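Local coordinates for protein branched-chain phosphotransacylase (Enterococcus faecalis, PDB 1YCO) that probably transfers branched-chain acyl groups between coenzyme A and phosphate, acting as an acyltransferase of the phosphate acetyltransferase and butyryltransferase family, at residues K20-A25 with L29-F34; A70-K75 with R267-Q272; N37-L40 with L45-Y48; V251-S256 with E260-S265; L64-Q69 with S90-K95. All coordinates share one frame; numbering follows the deposited sequence.

Contact 1 of 5, residues K20-A25 with L29-F34; sequences KALKEA and LQFIVF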
# COMPACT_ATOMS: atom_id res chain seq x y z
N LYS A 20 24.77 1.45 -19.58
CA LYS A 20 23.65 0.57 -19.87
C LYS A 20 22.72 1.19 -20.91
O LYS A 20 22.36 0.55 -21.89
CB LYS A 20 22.87 0.28 -18.58
CG LYS A 20 21.70 -0.67 -18.77
CD LYS A 20 20.98 -0.93 -17.45
CE LYS A 20 19.81 -1.88 -17.63
NZ LYS A 20 20.22 -3.21 -18.20
N ALA A 21 22.35 2.45 -20.68
CA ALA A 21 21.45 3.16 -21.59
C ALA A 21 22.01 3.28 -23.00
O ALA A 21 21.32 2.95 -23.96
CB ALA A 21 21.15 4.54 -21.03
N LEU A 22 23.24 3.76 -23.12
CA LEU A 22 23.85 3.91 -24.44
C LEU A 22 23.97 2.56 -25.14
O LEU A 22 23.88 2.49 -26.37
CB LEU A 22 25.22 4.59 -24.33
CG LEU A 22 25.24 6.10 -24.03
CD1 LEU A 22 26.66 6.58 -23.87
CD2 LEU A 22 24.54 6.87 -25.15
N LYS A 23 24.15 1.50 -24.36
CA LYS A 23 24.28 0.16 -24.92
C LYS A 23 22.97 -0.37 -25.49
O LYS A 23 22.92 -0.86 -26.62
CB LYS A 23 24.80 -0.81 -23.86
CG LYS A 23 25.29 -2.13 -24.42
CD LYS A 23 25.65 -3.11 -23.31
CE LYS A 23 24.45 -3.97 -22.89
NZ LYS A 23 23.22 -3.18 -22.58
N GLU A 24 21.90 -0.28 -24.70
CA GLU A 24 20.57 -0.75 -25.10
C GLU A 24 19.79 0.23 -25.96
O GLU A 24 18.76 -0.12 -26.54
CB GLU A 24 19.73 -1.09 -23.85
CG GLU A 24 20.27 -2.27 -23.04
CD GLU A 24 19.38 -2.63 -21.85
OE1 GLU A 24 18.15 -2.83 -22.05
OE2 GLU A 24 19.91 -2.74 -20.72
N ALA A 25 20.29 1.46 -26.04
CA ALA A 25 19.65 2.52 -26.81
C ALA A 25 19.49 2.17 -28.27
O ALA A 25 20.44 1.75 -28.92
CB ALA A 25 20.44 3.81 -26.67
N LEU A 29 20.91 8.86 -28.55
CA LEU A 29 20.89 9.31 -27.16
C LEU A 29 22.17 10.06 -26.84
O LEU A 29 23.23 9.76 -27.38
CB LEU A 29 20.80 8.11 -26.21
CG LEU A 29 19.47 7.74 -25.55
CD1 LEU A 29 19.73 6.60 -24.56
CD2 LEU A 29 18.88 8.94 -24.84
N GLN A 30 22.07 11.04 -25.94
CA GLN A 30 23.22 11.83 -25.53
C GLN A 30 23.09 12.25 -24.07
O GLN A 30 22.00 12.56 -23.60
CB GLN A 30 23.34 13.07 -26.42
CG GLN A 30 24.37 14.07 -25.95
CD GLN A 30 24.57 15.20 -26.94
OE1 GLN A 30 23.66 15.99 -27.22
NE2 GLN A 30 25.78 15.28 -27.50
N PHE A 31 24.22 12.27 -23.36
CA PHE A 31 24.22 12.66 -21.96
C PHE A 31 25.14 13.83 -21.66
O PHE A 31 26.28 13.89 -22.13
CB PHE A 31 24.61 11.47 -21.07
CG PHE A 31 23.61 10.34 -21.10
CD1 PHE A 31 23.77 9.27 -21.98
CD2 PHE A 31 22.51 10.35 -20.25
CE1 PHE A 31 22.85 8.22 -22.01
CE2 PHE A 31 21.58 9.31 -20.28
CZ PHE A 31 21.75 8.24 -21.16
N ILE A 32 24.64 14.77 -20.87
CA ILE A 32 25.38 15.95 -20.47
C ILE A 32 25.28 16.00 -18.95
O ILE A 32 24.22 16.28 -18.40
CB ILE A 32 24.77 17.21 -21.10
CG1 ILE A 32 24.79 17.07 -22.62
CG2 ILE A 32 25.55 18.45 -20.67
CD1 ILE A 32 24.15 18.22 -23.35
N VAL A 33 26.39 15.71 -18.29
CA VAL A 33 26.44 15.68 -16.84
C VAL A 33 27.09 16.88 -16.19
O VAL A 33 28.14 17.34 -16.63
CB VAL A 33 27.21 14.43 -16.36
CG1 VAL A 33 27.25 14.39 -14.84
CG2 VAL A 33 26.57 13.17 -16.93
N PHE A 34 26.47 17.38 -15.12
CA PHE A 34 26.99 18.52 -14.37
C PHE A 34 27.27 18.04 -12.95
O PHE A 34 26.44 17.35 -12.36
CB PHE A 34 25.97 19.66 -14.30
CG PHE A 34 25.38 20.03 -15.63
CD1 PHE A 34 24.43 19.21 -16.23
CD2 PHE A 34 25.74 21.22 -16.25
CE1 PHE A 34 23.84 19.58 -17.44
CE2 PHE A 34 25.16 21.59 -17.46
CZ PHE A 34 24.20 20.77 -18.05
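Leu22 reaches the rim of the Phe31 ring, with CG of Leu22 3.8 Å from CE1 of Phe31 and its methyl CD2 lying in the ring plane; the two side chains lie alongside, pointing opposite ways. The ring meets the helix a second time through Ala21, whose CB stands 3.8 Å from CZ of Phe31. Beside the aromatic ring, Leu29 pushes its CD1 methyl against Ala25, 3.6 Å from CB of Ala25, while its CB stays 4.1 Å from CD2 of Leu22. CB of Phe31 already points toward the helix, and a chi1 of -65°, with CG swung beside the backbone N, sets the ring edge next to Leu22. The contact joins elements of a beta-alpha-beta unit, strand 2-7, helix 12-24 and strand 29-35. Helix and second strand run nearly antiparallel, at 164°, with segment axes 9.2 Å apart. Leucine and phenylalanine suit the strand side because they bridge that gap; Ala21 in the helix and Ala25 just past its end suit theirs because their single methyls let the larger groups come close to the backbone. On the strand side, Leu29 also packs on Ile2 and Phe31 on Val4 and Trp46. Farther out, on the polar flank of the helix, Lys20 NZ forms a 2.6 Å salt bridge with Glu24 OE2, one turn along, meeting that oxygen nearly along its C-O bond. Lys20 NZ has a second acidic partner in Glu260, and the lysine makes a cation-pi contact with Phe263.

Contact 2 of 5, residues A70-K75 with R267-Q272; sequences AQILLK and RFAMRQ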
# COMPACT_ATOMS: atom_id res chain seq x y z
N ALA A 70 17.55 20.15 -23.91
CA ALA A 70 17.47 18.81 -23.33
C ALA A 70 15.99 18.45 -23.27
O ALA A 70 15.15 19.33 -23.10
CB ALA A 70 18.09 18.80 -21.93
N GLN A 71 15.70 17.16 -23.42
CA GLN A 71 14.32 16.66 -23.43
C GLN A 71 13.95 15.92 -22.14
O GLN A 71 12.79 15.60 -21.91
CB GLN A 71 14.11 15.70 -24.61
CG GLN A 71 14.21 16.33 -25.98
CD GLN A 71 15.58 16.94 -26.26
OE1 GLN A 71 16.60 16.24 -26.30
NE2 GLN A 71 15.60 18.25 -26.45
N ILE A 72 14.95 15.61 -21.33
CA ILE A 72 14.70 14.92 -20.07
C ILE A 72 15.67 15.40 -19.00
O ILE A 72 16.86 15.58 -19.26
CB ILE A 72 14.87 13.39 -20.22
CG1 ILE A 72 13.84 12.84 -21.21
CG2 ILE A 72 14.69 12.72 -18.87
CD1 ILE A 72 14.10 11.39 -21.62
N LEU A 73 15.15 15.61 -17.80
CA LEU A 73 15.97 16.04 -16.68
C LEU A 73 16.10 14.85 -15.73
O LEU A 73 15.12 14.15 -15.47
CB LEU A 73 15.30 17.21 -15.96
CG LEU A 73 16.09 17.80 -14.79
CD1 LEU A 73 17.41 18.36 -15.31
CD2 LEU A 73 15.28 18.89 -14.13
N LEU A 74 17.31 14.62 -15.23
CA LEU A 74 17.56 13.51 -14.33
C LEU A 74 18.41 13.93 -13.13
O LEU A 74 19.49 14.49 -13.29
CB LEU A 74 18.24 12.37 -15.10
CG LEU A 74 18.47 11.03 -14.39
CD1 LEU A 74 18.49 9.91 -15.42
CD2 LEU A 74 19.78 11.07 -13.60
N LYS A 75 17.90 13.65 -11.94
CA LYS A 75 18.58 14.01 -10.71
C LYS A 75 19.60 12.98 -10.24
O LYS A 75 19.23 11.92 -9.72
CB LYS A 75 17.56 14.23 -9.59
CG LYS A 75 18.18 14.71 -8.29
CD LYS A 75 17.18 14.72 -7.16
CE LYS A 75 17.19 13.42 -6.39
NZ LYS A 75 18.48 13.21 -5.67
N ARG A 267 13.68 4.93 -18.96
CA ARG A 267 12.98 4.30 -20.08
C ARG A 267 11.57 4.87 -20.19
O ARG A 267 11.03 5.07 -21.28
CB ARG A 267 12.90 2.78 -19.85
CG ARG A 267 12.50 1.95 -21.06
CD ARG A 267 13.65 1.79 -22.04
NE ARG A 267 13.54 0.58 -22.84
CZ ARG A 267 13.78 -0.65 -22.39
NH1 ARG A 267 14.15 -0.84 -21.13
NH2 ARG A 267 13.66 -1.70 -23.21
N PHE A 268 10.97 5.13 -19.03
CA PHE A 268 9.63 5.67 -18.98
C PHE A 268 9.64 7.10 -19.52
O PHE A 268 8.75 7.48 -20.28
CB PHE A 268 9.13 5.60 -17.54
CG PHE A 268 7.72 6.04 -17.35
CD1 PHE A 268 6.75 5.80 -18.32
CD2 PHE A 268 7.33 6.68 -16.18
CE1 PHE A 268 5.43 6.19 -18.13
CE2 PHE A 268 6.01 7.08 -15.98
CZ PHE A 268 5.06 6.83 -16.96
N ALA A 269 10.66 7.87 -19.14
CA ALA A 269 10.80 9.26 -19.58
C ALA A 269 11.04 9.37 -21.09
O ALA A 269 10.43 10.20 -21.77
CB ALA A 269 11.95 9.94 -18.82
N MET A 270 11.94 8.53 -21.61
CA MET A 270 12.22 8.54 -23.04
C MET A 270 10.94 8.21 -23.81
O MET A 270 10.66 8.79 -24.86
CB MET A 270 13.31 7.51 -23.39
CG MET A 270 14.71 7.95 -23.03
SD MET A 270 15.96 6.64 -23.18
CE MET A 270 15.81 6.23 -24.94
N ARG A 271 10.16 7.30 -23.26
CA ARG A 271 8.93 6.88 -23.90
C ARG A 271 7.92 8.03 -24.01
O ARG A 271 7.18 8.11 -24.98
CB ARG A 271 8.33 5.71 -23.11
CG ARG A 271 7.33 4.87 -23.87
CD ARG A 271 7.63 3.40 -23.65
NE ARG A 271 6.50 2.66 -23.07
CZ ARG A 271 5.33 2.47 -23.68
NH1 ARG A 271 5.12 2.96 -24.90
NH2 ARG A 271 4.38 1.77 -23.07
N GLN A 272 7.91 8.94 -23.03
CA GLN A 272 6.99 10.07 -23.06
C GLN A 272 7.49 11.13 -24.04
O GLN A 272 6.71 11.88 -24.63
CB GLN A 272 6.86 10.70 -21.67
CG GLN A 272 6.48 9.72 -20.58
CD GLN A 272 6.51 10.35 -19.19
OE1 GLN A 272 6.96 9.72 -18.23
NE2 GLN A 272 6.01 11.57 -19.07
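Ile72 meets Ala269 and Met270 with purely aliphatic groups, so flat groups enter only beside the contact: within the helix, one face of the Phe268 ring carries Gln272 OE1, 3.5 Å above its centre. That amide oxygen is also hydrogen-bonded to Thr242 OG1, on the flank of the helix that faces strand 238-244. Across the contact itself, the isoleucine does the reaching. Its chi1 of -63° puts CG1 opposite the carbonyl carbon, and the chain is extended beyond CG1, so that CD1 reaches the helix backbone, 3.6 Å from N of Met270 and 3.7 Å from C of Ala269. The same methyl lies 3.8 Å from CB of Ala269 and 3.8 Å from CG of Met270, in the notch at the bases of the two side chains. The second branch, CG2 of Ile72, touches Ala269 CB at 3.9 Å. Alanine suits the helix position because a lone methyl lets the strand side chain approach the peptide so closely, while a beta-branched isoleucine suits the strand because it offers two carbon arms to the same surface. Met270 contributes only the root of its chain; its bend at CG-SD leads the tip toward Leu29. Val251 of the adjacent strand covers Ile72 and Ala269 too. All three touching residues are buried, forming part of the apolar interface by which helix 259-274 covers one face of the five-stranded parallel sheet, an arrangement characteristic of a Rossmann-like alpha/beta fold.

Contact 3 of 5, residues N37-L40 with L45-Y48; sequences NENL and LWKY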
# COMPACT_ATOMS: atom_id res chain seq x y z
N ASN A 37 31.80 17.22 -8.40
CA ASN A 37 32.79 16.15 -8.26
C ASN A 37 33.57 16.01 -9.56
O ASN A 37 33.06 16.31 -10.63
CB ASN A 37 32.08 14.82 -7.94
CG ASN A 37 33.04 13.73 -7.50
OD1 ASN A 37 33.75 13.88 -6.50
ND2 ASN A 37 33.07 12.62 -8.24
N GLU A 38 34.82 15.56 -9.47
CA GLU A 38 35.64 15.42 -10.68
C GLU A 38 35.00 14.44 -11.66
O GLU A 38 34.10 13.68 -11.31
CB GLU A 38 37.06 14.95 -10.32
CG GLU A 38 37.99 14.83 -11.54
CD GLU A 38 38.22 16.17 -12.26
OE1 GLU A 38 39.29 16.79 -12.05
OE2 GLU A 38 37.31 16.60 -13.02
N ASN A 39 35.47 14.48 -12.91
CA ASN A 39 34.94 13.62 -13.95
C ASN A 39 35.43 12.18 -13.84
O ASN A 39 36.59 11.93 -13.51
CB ASN A 39 35.31 14.20 -15.32
CG ASN A 39 34.74 13.41 -16.46
OD1 ASN A 39 33.74 12.71 -16.31
ND2 ASN A 39 35.38 13.51 -17.62
N LEU A 40 34.54 11.23 -14.11
CA LEU A 40 34.87 9.80 -14.04
C LEU A 40 34.78 9.17 -15.43
O LEU A 40 34.97 7.97 -15.61
CB LEU A 40 33.91 9.10 -13.08
CG LEU A 40 33.87 9.69 -11.66
CD1 LEU A 40 32.77 9.02 -10.85
CD2 LEU A 40 35.23 9.51 -10.99
N LEU A 45 32.09 8.86 -22.86
CA LEU A 45 30.65 8.63 -22.95
C LEU A 45 29.88 9.96 -22.97
O LEU A 45 29.57 10.50 -24.03
CB LEU A 45 30.18 7.77 -21.77
CG LEU A 45 30.86 6.41 -21.56
CD1 LEU A 45 30.41 5.83 -20.24
CD2 LEU A 45 30.52 5.46 -22.71
N TRP A 46 29.57 10.48 -21.78
CA TRP A 46 28.84 11.74 -21.67
C TRP A 46 29.74 12.96 -21.91
O TRP A 46 30.92 12.82 -22.21
CB TRP A 46 28.21 11.88 -20.27
CG TRP A 46 29.18 11.84 -19.12
CD1 TRP A 46 30.37 12.52 -19.01
CD2 TRP A 46 29.03 11.11 -17.89
NE1 TRP A 46 30.96 12.25 -17.80
CE2 TRP A 46 30.16 11.39 -17.09
CE3 TRP A 46 28.05 10.25 -17.39
CZ2 TRP A 46 30.34 10.84 -15.82
CZ3 TRP A 46 28.22 9.69 -16.13
CH2 TRP A 46 29.36 9.99 -15.35
N LYS A 47 29.15 14.14 -21.75
CA LYS A 47 29.83 15.42 -21.88
C LYS A 47 29.92 16.04 -20.48
O LYS A 47 28.99 16.73 -20.04
CB LYS A 47 29.04 16.36 -22.80
CG LYS A 47 29.14 16.04 -24.30
CD LYS A 47 30.36 16.70 -24.98
CE LYS A 47 31.70 16.20 -24.42
NZ LYS A 47 31.99 14.75 -24.71
N TYR A 48 31.03 15.80 -19.79
CA TYR A 48 31.25 16.32 -18.44
C TYR A 48 31.33 17.85 -18.38
O TYR A 48 31.86 18.49 -19.28
CB TYR A 48 32.56 15.74 -17.86
CG TYR A 48 32.92 16.27 -16.49
CD1 TYR A 48 32.23 15.84 -15.35
CD2 TYR A 48 33.93 17.21 -16.33
CE1 TYR A 48 32.55 16.34 -14.08
CE2 TYR A 48 34.26 17.72 -15.07
CZ TYR A 48 33.56 17.28 -13.95
OH TYR A 48 33.88 17.79 -12.72
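Asn39 faces both Trp46 and Tyr48 inside the connection between strands 29-35 and 47-50, parallel neighbours at one margin of the five-stranded alpha/beta sheet, here joined by a loop without a regular helix. Two hydrogen bonds tie the loop to the residues leading into and opening the edge strand. The Tyr48 hydroxyl donates to the backbone oxygen Asn37 O over 2.7 Å, approaching from outside the carbonyl plane. Trp46 NE1 gives its hydrogen to Asn39 OD1 over 3.2 Å, with the acceptor almost in the indole plane and the N-H...O angle fairly straight at 157°. Asn39 OD1 is gripped a second time by the backbone N of Asp41, the bond that defines an Asx turn, so the amide cannot rotate freely; asparagine suits this place because its short arm serves the turn and the indole at once. Stacking supplies the second kind of interaction. With CG anti to the backbone N (chi1 -177°), Asn39 lays its amide only 9° from parallel with the Tyr48 ring, and its CB sits over the ring face, 3.3 Å from the centroid, in a CH-pi contact. Tyrosine suits the place because its face takes Asn39 while its hydroxyl reaches Asn37 O. Glu38 makes a looser van der Waals approach, running crosswise to Tyr48 with its OE2 3.6 Å from the phenol OH and not hydrogen-bonded to it. That same Glu38 OE2 accepts the backbone N-H of Asn39 at 2.8 Å, using its anti lone pair.

Contact 4 of 5, residues V251-S256 with E260-S265; sequences VLTSRS and ESKFHS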
# COMPACT_ATOMS: atom_id res chain seq x y z
N VAL A 251 13.20 12.77 -14.01
CA VAL A 251 13.45 11.50 -13.36
C VAL A 251 14.24 11.72 -12.06
O VAL A 251 15.28 12.37 -12.05
CB VAL A 251 14.26 10.56 -14.30
CG1 VAL A 251 14.49 9.22 -13.63
CG2 VAL A 251 13.55 10.40 -15.63
N LEU A 252 13.72 11.18 -10.96
CA LEU A 252 14.37 11.30 -9.67
C LEU A 252 15.13 10.02 -9.37
O LEU A 252 14.57 8.93 -9.40
CB LEU A 252 13.33 11.57 -8.58
CG LEU A 252 12.59 12.91 -8.70
CD1 LEU A 252 11.51 13.02 -7.62
CD2 LEU A 252 13.58 14.04 -8.59
N THR A 253 16.42 10.17 -9.08
CA THR A 253 17.27 9.03 -8.78
C THR A 253 17.87 9.16 -7.38
O THR A 253 18.16 10.27 -6.91
CB THR A 253 18.41 8.91 -9.84
OG1 THR A 253 17.99 8.04 -10.89
CG2 THR A 253 19.70 8.41 -9.22
N SER A 254 18.04 8.03 -6.71
CA SER A 254 18.62 7.99 -5.37
C SER A 254 19.79 7.03 -5.43
O SER A 254 19.67 5.95 -6.01
CB SER A 254 17.60 7.49 -4.35
OG SER A 254 18.19 7.37 -3.06
N ARG A 255 20.92 7.41 -4.85
CA ARG A 255 22.11 6.57 -4.85
C ARG A 255 21.78 5.11 -4.55
O ARG A 255 22.29 4.20 -5.20
CB ARG A 255 23.13 7.11 -3.85
CG ARG A 255 24.51 6.49 -3.96
CD ARG A 255 25.55 7.36 -3.27
NE ARG A 255 26.83 7.29 -3.96
CZ ARG A 255 27.78 8.23 -3.91
NH1 ARG A 255 27.59 9.34 -3.19
NH2 ARG A 255 28.90 8.07 -4.61
N SER A 256 20.91 4.90 -3.56
CA SER A 256 20.50 3.55 -3.17
C SER A 256 19.76 2.80 -4.28
O SER A 256 19.66 1.57 -4.24
CB SER A 256 19.61 3.61 -1.92
OG SER A 256 18.48 4.44 -2.13
N GLU A 260 19.01 -1.02 -12.61
CA GLU A 260 17.81 -1.40 -13.36
C GLU A 260 16.65 -0.48 -12.98
O GLU A 260 15.78 -0.19 -13.80
CB GLU A 260 17.41 -2.85 -13.07
CG GLU A 260 18.29 -3.88 -13.76
CD GLU A 260 18.07 -3.92 -15.27
OE1 GLU A 260 18.88 -4.57 -15.97
OE2 GLU A 260 17.08 -3.32 -15.75
N SER A 261 16.66 -0.04 -11.74
CA SER A 261 15.61 0.84 -11.25
C SER A 261 15.69 2.20 -11.94
O SER A 261 14.69 2.71 -12.45
CB SER A 261 15.73 1.01 -9.73
OG SER A 261 14.80 1.95 -9.24
N LYS A 262 16.88 2.79 -11.98
CA LYS A 262 17.04 4.08 -12.64
C LYS A 262 16.71 3.93 -14.12
O LYS A 262 16.05 4.78 -14.71
CB LYS A 262 18.47 4.59 -12.48
CG LYS A 262 18.85 4.90 -11.05
CD LYS A 262 20.36 5.04 -10.87
CE LYS A 262 20.71 5.30 -9.41
NZ LYS A 262 22.14 5.01 -9.08
N PHE A 263 17.16 2.82 -14.70
CA PHE A 263 16.94 2.56 -16.12
C PHE A 263 15.44 2.52 -16.48
O PHE A 263 15.04 3.05 -17.53
CB PHE A 263 17.61 1.24 -16.52
CG PHE A 263 17.63 1.00 -18.00
CD1 PHE A 263 18.35 1.85 -18.84
CD2 PHE A 263 16.91 -0.05 -18.57
CE1 PHE A 263 18.35 1.66 -20.23
CE2 PHE A 263 16.90 -0.25 -19.95
CZ PHE A 263 17.61 0.60 -20.78
N HIS A 264 14.63 1.92 -15.62
CA HIS A 264 13.20 1.84 -15.87
C HIS A 264 12.55 3.22 -15.93
O HIS A 264 11.71 3.47 -16.78
CB HIS A 264 12.51 0.98 -14.81
CG HIS A 264 12.91 -0.47 -14.83
ND1 HIS A 264 13.21 -1.14 -16.00
CD2 HIS A 264 13.00 -1.39 -13.84
CE1 HIS A 264 13.47 -2.41 -15.72
NE2 HIS A 264 13.34 -2.58 -14.42
N SER A 265 12.95 4.10 -15.01
CA SER A 265 12.41 5.46 -14.98
C SER A 265 12.88 6.21 -16.21
O SER A 265 12.10 6.90 -16.89
CB SER A 265 12.85 6.20 -13.71
OG SER A 265 12.25 5.62 -12.56
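Lys262 lays its carbon chain crosswise over Thr253, and nearly every atom of it finds a partner. Its CB lies 3.8 Å from OG1 of Thr253, and CG comes closer to that oxygen, at 3.3 Å. The chain is extended beyond CG, and the next atoms run past the threonine. CD lies beside both branches, 3.8 Å from CG2 of Thr253. CE is tightly set against the same methyl, at 3.3 Å, and also approaches the backbone oxygen Ser254 O. At the tip, NZ makes a single weak hydrogen bond with Asp257 O, in the turn that leads from strand 250-252 into helix 259-274; Arg255 O is near, at 4.0 Å from NZ, but not bonded. Glu13 and Leu17 of helix 12-24 press on the lysine from outside these segments. Farther along the helix, Ser265 CB packs 3.4 Å from CG1 of Val251, while its hydroxyl is hydrogen-bonded to the backbone N of Gly241. A small serine therefore suits the close approach of helix and strand, and still serves a neighbouring strand. The chemistry implies that the packing across this strand-to-helix connection is mostly van der Waals, including a hydroxyl oxygen against methylenes, with the lysine's length used to bring its amine to one weak bond in the connecting turn.

Contact 5 of 5, residues L64-Q69 with S90-K95; sequences LVATGQ and SEHQLK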
# COMPACT_ATOMS: atom_id res chain seq x y z
N LEU A 64 19.61 23.83 -19.20
CA LEU A 64 19.70 23.05 -20.44
C LEU A 64 18.34 22.50 -20.86
O LEU A 64 18.10 22.25 -22.05
CB LEU A 64 20.69 21.91 -20.24
CG LEU A 64 21.33 21.32 -21.51
CD1 LEU A 64 22.22 22.39 -22.13
CD2 LEU A 64 22.15 20.09 -21.14
N VAL A 65 17.45 22.30 -19.89
CA VAL A 65 16.11 21.79 -20.15
C VAL A 65 15.15 22.95 -20.42
O VAL A 65 14.20 22.80 -21.20
CB VAL A 65 15.57 20.95 -18.94
CG1 VAL A 65 14.06 20.81 -19.02
CG2 VAL A 65 16.21 19.56 -18.94
N ALA A 66 15.41 24.10 -19.79
CA ALA A 66 14.58 25.29 -19.97
C ALA A 66 14.12 25.42 -21.43
O ALA A 66 13.00 25.85 -21.69
CB ALA A 66 15.36 26.54 -19.57
N THR A 67 14.98 25.02 -22.36
CA THR A 67 14.63 25.05 -23.78
C THR A 67 14.78 23.65 -24.37
O THR A 67 15.13 22.71 -23.66
CB THR A 67 15.55 25.99 -24.57
OG1 THR A 67 16.79 25.33 -24.81
CG2 THR A 67 15.79 27.26 -23.79
N GLY A 68 14.51 23.52 -25.67
CA GLY A 68 14.62 22.22 -26.31
C GLY A 68 16.05 21.72 -26.36
O GLY A 68 16.38 20.84 -27.15
N GLN A 69 16.90 22.27 -25.50
CA GLN A 69 18.30 21.86 -25.46
C GLN A 69 18.36 20.43 -24.92
O GLN A 69 19.13 19.60 -25.42
CB GLN A 69 19.09 22.80 -24.55
CG GLN A 69 20.55 22.96 -24.94
CD GLN A 69 20.77 24.03 -25.99
OE1 GLN A 69 20.64 25.22 -25.72
NE2 GLN A 69 21.10 23.61 -27.21
N SER A 90 10.71 31.14 -11.96
CA SER A 90 10.09 31.82 -13.11
C SER A 90 11.02 32.02 -14.31
O SER A 90 10.57 31.97 -15.45
CB SER A 90 9.54 33.18 -12.67
OG SER A 90 8.61 33.04 -11.60
N GLU A 91 12.30 32.27 -14.04
CA GLU A 91 13.28 32.50 -15.11
C GLU A 91 13.32 31.35 -16.12
O GLU A 91 13.58 31.57 -17.31
CB GLU A 91 14.69 32.71 -14.51
CG GLU A 91 15.30 31.47 -13.82
CD GLU A 91 16.69 31.70 -13.21
OE1 GLU A 91 16.80 32.37 -12.16
OE2 GLU A 91 17.68 31.19 -13.79
N HIS A 92 13.04 30.14 -15.66
CA HIS A 92 13.07 28.95 -16.52
C HIS A 92 11.76 28.63 -17.23
O HIS A 92 11.77 28.17 -18.36
CB HIS A 92 13.51 27.74 -15.70
CG HIS A 92 14.88 27.86 -15.13
ND1 HIS A 92 15.99 28.12 -15.91
CD2 HIS A 92 15.34 27.73 -13.86
CE1 HIS A 92 17.07 28.14 -15.15
NE2 HIS A 92 16.70 27.90 -13.90
N GLN A 93 10.64 28.87 -16.55
CA GLN A 93 9.32 28.61 -17.12
C GLN A 93 9.08 27.16 -17.56
O GLN A 93 8.40 26.92 -18.56
CB GLN A 93 9.10 29.53 -18.32
CG GLN A 93 9.60 30.95 -18.11
CD GLN A 93 9.25 31.87 -19.26
OE1 GLN A 93 8.14 32.41 -19.33
NE2 GLN A 93 10.18 32.03 -20.19
N LEU A 94 9.62 26.19 -16.82
CA LEU A 94 9.45 24.78 -17.18
C LEU A 94 8.04 24.25 -16.95
O LEU A 94 7.46 23.58 -17.82
CB LEU A 94 10.44 23.91 -16.42
CG LEU A 94 11.87 23.92 -16.95
CD1 LEU A 94 12.71 22.97 -16.11
CD2 LEU A 94 11.89 23.50 -18.41
N LYS A 95 7.50 24.53 -15.77
CA LYS A 95 6.15 24.10 -15.41
C LYS A 95 5.18 24.61 -16.47
O LYS A 95 5.25 25.77 -16.88
CB LYS A 95 5.81 24.66 -14.03
CG LYS A 95 4.55 24.11 -13.38
CD LYS A 95 4.48 24.57 -11.91
CE LYS A 95 3.20 24.14 -11.23
NZ LYS A 95 2.01 24.73 -11.88
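A small apolar contact brings Val65 and Ala66, at the C-terminal end of helix 54-66, against Leu94 and His92 in the loop that follows helix 80-87. Leu94 is its centre. Its CD2 methyl lies 3.5 Å from CG1 of Val65 and 3.6 Å from CA of Ala66, so one methyl covers both a side chain and the helix backbone. The other branch, CD1 of Leu94, is 3.9 Å from the same Val65 CG1, and the two side chains stand roughly perpendicular. Leucine suits the loop position because its forked end can spread over the helix, and valine the helix position because its CG1, anti to the backbone N (chi1 162°), is turned to meet that fork. Ala66 has the closest backbone approach to the loop, with its CA 5.3 Å from CA of His92; a single methyl is all that stands there, 4.0 Å from ND1 of His92. On the far side of the imidazole, NE2 makes only a weak hydrogen bond with Glu86 OE2, and Glu91 CG lies 3.7 Å above one ring face. Between His92 and Leu94, Gln93 adopts left-handed backbone angles (59°, 36°), which turn the loop and let both neighbours address the helix. Val62, one helical turn earlier, also touches His92 and Leu94. The loop is tied on its other flank by backbone hydrogen bonding of Leu94 with Lys247, just before strand 250-252, and Val65 reaches inward to Ala70 and Val248, so the helix end lies between this loop and the approaches to strands 72-75 and 250-252.

How the contacts relate
The contacts are arranged about one parallel sheet. Contacts 1, 2 and 4 share the face covered by helices 12-24 and 259-274: Lys20 NZ bridges to Glu260 OE1 at 2.9 Å between contacts 1 and 4, and Leu29 CD1 packs 4.0 Å from Met270 CE between contacts 1 and 2. Contacts 2 and 4 use the same helix and are joined by adjacent strands, where Leu73 O and Val251 N lie 2.8 Å apart, a probable hydrogen bond. Contact 3 continues contact 1 at the sheet margin, its centre about 12 Å away. Contact 5 lies at the end of a helix packed on the other face, touching contact 1 through Ile32 CD1 and Leu64 CD2, 3.5 Å apart, and contact 2 through Ala70 and Val65.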